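Local coordinates for protein VP5 (Halorubrum pleomorphic virus 2, PDB 6QGI) that probably serves as the envelope protein that drives membrane fusion when this pleomorphic virus enters its haloarchaeal host cell, at residues 70-82 / 468-482. Sequence-based numbering, arbitrary orientation.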
loop_
_atom_site.group_PDB
_atom_site.type_symbol
_atom_site.label_atom_id
_atom_site.label_comp_id
_atom_site.label_asym_id
_atom_site.label_seq_id
_atom_site.Cartn_x
_atom_site.Cartn_y
_atom_site.Cartn_z
ATOM N N LYS A 70 1.191 15.405 7.776
ATOM C CA LYS A 70 1.519 16.775 8.173
ATOM C C LYS A 70 0.245 17.641 8.186
ATOM O O LYS A 70 0.030 18.382 9.141
ATOM C CB LYS A 70 2.585 17.359 7.228
ATOM C CG LYS A 70 3.126 18.707 7.673
ATOM C CD LYS A 70 3.999 19.356 6.625
ATOM C CE LYS A 70 3.302 20.516 5.963
ATOM N NZ LYS A 70 4.211 21.244 5.047
ATOM N N HIS A 71 -0.603 17.505 7.149
ATOM C CA HIS A 71 -1.874 18.214 6.977
ATOM C C HIS A 71 -2.875 17.798 8.058
ATOM O O HIS A 71 -3.538 18.660 8.640
ATOM C CB HIS A 71 -2.450 17.930 5.570
ATOM C CG HIS A 71 -3.742 18.630 5.267
ATOM N ND1 HIS A 71 -3.775 19.971 4.929
ATOM C CD2 HIS A 71 -5.003 18.140 5.225
ATOM C CE1 HIS A 71 -5.049 20.257 4.708
ATOM N NE2 HIS A 71 -5.826 19.188 4.880
ATOM N N THR A 72 -2.978 16.477 8.319
ATOM C CA THR A 72 -3.889 15.898 9.308
ATOM C C THR A 72 -3.477 16.359 10.711
ATOM O O THR A 72 -4.342 16.807 11.467
ATOM C CB THR A 72 -3.938 14.374 9.151
ATOM O OG1 THR A 72 -4.344 14.086 7.816
ATOM C CG2 THR A 72 -4.905 13.707 10.118
ATOM N N ALA A 73 -2.160 16.296 11.029
ATOM C CA ALA A 73 -1.595 16.730 12.310
ATOM C C ALA A 73 -1.982 18.170 12.601
ATOM O O ALA A 73 -2.499 18.446 13.685
ATOM C CB ALA A 73 -0.079 16.580 12.301
ATOM N N TYR A 74 -1.818 19.062 11.603
ATOM C CA TYR A 74 -2.159 20.477 11.699
ATOM C C TYR A 74 -3.657 20.712 11.951
ATOM O O TYR A 74 -3.982 21.550 12.780
ATOM C CB TYR A 74 -1.731 21.221 10.437
ATOM C CG TYR A 74 -0.379 21.895 10.515
ATOM C CD1 TYR A 74 -0.131 22.895 11.454
ATOM C CD2 TYR A 74 0.620 21.606 9.591
ATOM C CE1 TYR A 74 1.102 23.545 11.507
ATOM C CE2 TYR A 74 1.853 22.254 9.631
ATOM C CZ TYR A 74 2.090 23.220 10.593
ATOM O OH TYR A 74 3.301 23.861 10.642
ATOM N N THR A 75 -4.556 19.969 11.265
ATOM C CA THR A 75 -6.011 20.088 11.436
ATOM C C THR A 75 -6.391 19.869 12.919
ATOM O O THR A 75 -7.061 20.725 13.491
ATOM C CB THR A 75 -6.755 19.122 10.485
ATOM O OG1 THR A 75 -6.444 19.459 9.132
ATOM C CG2 THR A 75 -8.264 19.160 10.666
ATOM N N ASP A 76 -5.913 18.770 13.542
ATOM C CA ASP A 76 -6.185 18.413 14.942
ATOM C C ASP A 76 -5.537 19.377 15.925
ATOM O O ASP A 76 -6.127 19.676 16.962
ATOM C CB ASP A 76 -5.696 16.987 15.245
ATOM C CG ASP A 76 -6.499 15.861 14.617
ATOM O OD1 ASP A 76 -7.612 16.131 14.106
ATOM O OD2 ASP A 76 -6.023 14.707 14.649
ATOM N N ALA A 77 -4.310 19.827 15.616
ATOM C CA ALA A 77 -3.536 20.756 16.436
ATOM C C ALA A 77 -4.184 22.135 16.455
ATOM O O ALA A 77 -4.339 22.709 17.535
ATOM C CB ALA A 77 -2.116 20.853 15.912
ATOM N N LYS A 78 -4.584 22.654 15.270
ATOM C CA LYS A 78 -5.232 23.960 15.133
ATOM C C LYS A 78 -6.606 23.969 15.808
ATOM O O LYS A 78 -6.891 24.927 16.525
ATOM C CB LYS A 78 -5.341 24.396 13.668
ATOM C CG LYS A 78 -4.008 24.866 13.094
ATOM C CD LYS A 78 -4.093 25.285 11.639
ATOM C CE LYS A 78 -2.711 25.510 11.090
ATOM N NZ LYS A 78 -2.763 25.925 9.676
ATOM N N ILE A 79 -7.424 22.891 15.634
ATOM C CA ILE A 79 -8.760 22.776 16.244
ATOM C C ILE A 79 -8.640 22.868 17.776
ATOM O O ILE A 79 -9.318 23.705 18.379
ATOM C CB ILE A 79 -9.530 21.507 15.774
ATOM C CG1 ILE A 79 -10.024 21.699 14.328
ATOM C CG2 ILE A 79 -10.720 21.174 16.702
ATOM C CD1 ILE A 79 -10.341 20.454 13.599
ATOM N N ALA A 80 -7.737 22.065 18.382
ATOM C CA ALA A 80 -7.483 22.054 19.827
ATOM C C ALA A 80 -6.966 23.409 20.319
ATOM O O ALA A 80 -7.335 23.835 21.414
ATOM C CB ALA A 80 -6.487 20.966 20.174
ATOM N N ALA A 81 -6.137 24.088 19.504
ATOM C CA ALA A 81 -5.609 25.415 19.815
ATOM C C ALA A 81 -6.731 26.454 19.777
ATOM O O ALA A 81 -6.733 27.357 20.609
ATOM C CB ALA A 81 -4.502 25.790 18.833
ATOM N N ILE A 82 -7.700 26.307 18.835
ATOM C CA ILE A 82 -8.845 27.218 18.677
ATOM C C ILE A 82 -9.806 27.047 19.877
ATOM O O ILE A 82 -10.351 28.045 20.349
ATOM C CB ILE A 82 -9.560 27.050 17.289
ATOM C CG1 ILE A 82 -8.651 27.542 16.135
ATOM C CG2 ILE A 82 -10.916 27.798 17.238
ATOM C CD1 ILE A 82 -8.931 26.922 14.738
ATOM N N HIS A 468 -2.107 22.853 5.080
ATOM C CA HIS A 468 -1.826 23.676 6.247
ATOM C C HIS A 468 -0.391 24.168 6.273
ATOM O O HIS A 468 0.529 23.494 5.805
ATOM C CB HIS A 468 -2.107 22.901 7.528
ATOM C CG HIS A 468 -3.552 22.738 7.849
ATOM N ND1 HIS A 468 -4.221 23.650 8.633
ATOM C CD2 HIS A 468 -4.389 21.721 7.554
ATOM C CE1 HIS A 468 -5.450 23.182 8.763
ATOM N NE2 HIS A 468 -5.603 22.029 8.117
ATOM N N THR A 469 -0.219 25.350 6.857
ATOM C CA THR A 469 1.022 26.091 7.065
ATOM C C THR A 469 0.901 26.742 8.435
ATOM O O THR A 469 -0.163 26.671 9.054
ATOM C CB THR A 469 1.242 27.145 5.936
ATOM O OG1 THR A 469 0.361 28.255 6.113
ATOM C CG2 THR A 469 1.129 26.574 4.525
ATOM N N ASP A 470 1.964 27.393 8.908
ATOM C CA ASP A 470 1.917 28.086 10.192
ATOM C C ASP A 470 1.094 29.385 10.124
ATOM O O ASP A 470 0.751 29.919 11.169
ATOM C CB ASP A 470 3.338 28.373 10.724
ATOM C CG ASP A 470 4.394 28.779 9.703
ATOM O OD1 ASP A 470 4.017 29.262 8.612
ATOM O OD2 ASP A 470 5.602 28.636 10.011
ATOM N N SER A 471 0.811 29.926 8.936
ATOM C CA SER A 471 0.037 31.174 8.853
ATOM C C SER A 471 -1.396 30.989 8.300
ATOM O O SER A 471 -2.160 31.955 8.314
ATOM C CB SER A 471 0.786 32.207 8.017
ATOM O OG SER A 471 1.019 31.739 6.700
ATOM N N ASN A 472 -1.777 29.779 7.841
ATOM C CA ASN A 472 -3.114 29.596 7.264
ATOM C C ASN A 472 -4.146 29.001 8.257
ATOM O O ASN A 472 -3.801 28.684 9.398
ATOM C CB ASN A 472 -3.053 28.755 5.981
ATOM C CG ASN A 472 -2.523 27.371 6.125
ATOM O OD1 ASN A 472 -2.382 26.845 7.217
ATOM N ND2 ASN A 472 -2.212 26.783 5.006
ATOM N N TYR A 473 -5.425 28.877 7.796
ATOM C CA TYR A 473 -6.611 28.383 8.526
ATOM C C TYR A 473 -6.821 29.215 9.796
ATOM O O TYR A 473 -6.940 28.698 10.911
ATOM C CB TYR A 473 -6.516 26.873 8.791
ATOM C CG TYR A 473 -6.726 26.062 7.533
ATOM C CD1 TYR A 473 -8.002 25.671 7.141
ATOM C CD2 TYR A 473 -5.659 25.727 6.705
ATOM C CE1 TYR A 473 -8.209 24.959 5.963
ATOM C CE2 TYR A 473 -5.847 24.967 5.551
ATOM C CZ TYR A 473 -7.128 24.595 5.180
ATOM O OH TYR A 473 -7.357 23.887 4.035
ATOM N N ILE A 474 -6.864 30.539 9.584
ATOM C CA ILE A 474 -7.036 31.566 10.605
ATOM C C ILE A 474 -8.388 32.271 10.399
ATOM O O ILE A 474 -8.714 33.204 11.137
ATOM C CB ILE A 474 -5.834 32.555 10.592
ATOM C CG1 ILE A 474 -5.715 33.313 9.237
ATOM C CG2 ILE A 474 -4.530 31.818 10.940
ATOM C CD1 ILE A 474 -4.876 34.617 9.266
ATOM N N THR A 475 -9.177 31.810 9.403
ATOM C CA THR A 475 -10.508 32.340 9.083
ATOM C C THR A 475 -11.519 31.198 9.060
ATOM O O THR A 475 -11.148 30.055 8.788
ATOM C CB THR A 475 -10.532 33.129 7.742
ATOM O OG1 THR A 475 -10.552 32.232 6.629
ATOM C CG2 THR A 475 -9.397 34.138 7.605
ATOM N N GLN A 476 -12.800 31.524 9.317
ATOM C CA GLN A 476 -13.929 30.592 9.326
ATOM C C GLN A 476 -14.164 30.005 7.926
ATOM O O GLN A 476 -14.385 28.796 7.809
ATOM C CB GLN A 476 -15.202 31.295 9.840
ATOM C CG GLN A 476 -16.401 30.372 10.091
ATOM C CD GLN A 476 -16.219 29.493 11.300
ATOM O OE1 GLN A 476 -16.185 29.963 12.441
ATOM N NE2 GLN A 476 -16.097 28.196 11.075
ATOM N N GLU A 477 -14.096 30.859 6.876
ATOM C CA GLU A 477 -14.282 30.493 5.469
ATOM C C GLU A 477 -13.359 29.324 5.093
ATOM O O GLU A 477 -13.836 28.328 4.544
ATOM C CB GLU A 477 -14.027 31.714 4.566
ATOM C CG GLU A 477 -14.413 31.512 3.107
ATOM C CD GLU A 477 -14.111 32.651 2.146
ATOM O OE1 GLU A 477 -13.385 33.598 2.531
ATOM O OE2 GLU A 477 -14.598 32.588 0.995
ATOM N N GLU A 478 -12.055 29.435 5.448
ATOM C CA GLU A 478 -11.010 28.429 5.219
ATOM C C GLU A 478 -11.391 27.073 5.817
ATOM O O GLU A 478 -11.286 26.057 5.130
ATOM C CB GLU A 478 -9.675 28.898 5.823
ATOM C CG GLU A 478 -8.950 29.955 5.010
ATOM C CD GLU A 478 -7.662 30.429 5.654
ATOM O OE1 GLU A 478 -6.600 29.839 5.354
ATOM O OE2 GLU A 478 -7.712 31.381 6.466
ATOM N N TRP A 479 -11.852 27.069 7.085
ATOM C CA TRP A 479 -12.258 25.873 7.827
ATOM C C TRP A 479 -13.559 25.260 7.300
ATOM O O TRP A 479 -13.677 24.033 7.280
ATOM C CB TRP A 479 -12.397 26.196 9.312
ATOM C CG TRP A 479 -11.081 26.247 10.022
ATOM C CD1 TRP A 479 -10.422 27.361 10.447
ATOM C CD2 TRP A 479 -10.245 25.131 10.356
ATOM N NE1 TRP A 479 -9.241 27.009 11.057
ATOM C CE2 TRP A 479 -9.104 25.645 11.012
ATOM C CE3 TRP A 479 -10.351 23.739 10.171
ATOM C CZ2 TRP A 479 -8.078 24.818 11.489
ATOM C CZ3 TRP A 479 -9.342 22.919 10.657
ATOM C CH2 TRP A 479 -8.225 23.458 11.313
ATOM N N ASP A 480 -14.527 26.109 6.884
ATOM C CA ASP A 480 -15.812 25.692 6.312
ATOM C C ASP A 480 -15.588 25.039 4.935
ATOM O O ASP A 480 -16.240 24.040 4.611
ATOM C CB ASP A 480 -16.783 26.890 6.203
ATOM C CG ASP A 480 -17.309 27.459 7.521
ATOM O OD1 ASP A 480 -17.098 26.819 8.578
ATOM O OD2 ASP A 480 -17.944 28.539 7.492
ATOM N N GLN A 481 -14.634 25.593 4.154
ATOM C CA GLN A 481 -14.244 25.100 2.833
ATOM C C GLN A 481 -13.567 23.735 2.953
ATOM O O GLN A 481 -13.839 22.863 2.127
ATOM C CB GLN A 481 -13.316 26.100 2.128
ATOM C CG GLN A 481 -13.424 26.052 0.604
ATOM C CD GLN A 481 -12.346 26.830 -0.121
ATOM O OE1 GLN A 481 -11.370 27.318 0.466
ATOM N NE2 GLN A 481 -12.497 26.950 -1.432
ATOM N N LEU A 482 -12.709 23.541 3.992
ATOM C CA LEU A 482 -12.028 22.268 4.270
ATOM C C LEU A 482 -13.091 21.186 4.474
ATOM O O LEU A 482 -13.053 20.150 3.807
ATOM C CB LEU A 482 -11.105 22.399 5.514
ATOM C CG LEU A 482 -10.255 21.164 5.906
ATOM C CD1 LEU A 482 -8.875 21.569 6.364
ATOM C CD2 LEU A 482 -10.922 20.350 7.004
#
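Lys-78 reaches from its helix into the loop 468-475, where its ammonium is gripped by three hydrogen bonds. With CG anti to the carbonyl carbon, the chain runs extended beyond CG and carries NZ across. Lys-78 NZ lies 2.8 Å from Thr-469 O, in the carbonyl plane (C=O...N 159°). Lys-78 NZ is also 2.9 Å from His-468 ND1, only 3° out of the imidazole plane. The third bond, to Asn-472 O, comes from above the carbonyl plane, and Trp-249 NE1 of helix 225-253 shares that oxygen. With His-468 ND1 accepting from the lysine, a proton on NE2 is likely, and His-468 NE2 makes a weak, bent bond to Thr-75 OG1 (2.9 Å). Tyr-473 CE2 lies 3.6 Å above the His-468 ring plane, over its centre; Thr-75 N lies over the opposite face. His-468, His-71 and Tyr-74 form an aromatic cluster without true stacking: the imidazole planes meet at 49°, while the near-parallel Tyr-74 and His-468 rings barely overlap, Tyr-74 CB touching His-468 CB (3.4 Å). Beside it, Trp-479 is a knob in a hole formed by Thr-75, Lys-78, Ile-79 and Ile-82, joining helix 66-86 to the start of helix 476-496; Lys-78 CB meets the indole edge at Trp-479 CZ2 (3.5 Å). Within 468-482, Trp-479 NE1 donates to Tyr-473 O (2.9 Å) and Tyr-473 N to Glu-478 OE1 (2.9 Å). Thr-475 and Glu-478 form a capping box through weak reciprocal bonds, Glu-478 N to Thr-475 OG1 and Thr-475 N to Glu-478 OE2. Further out, Tyr-473 OH is hydrogen-bonded to Glu-466 O.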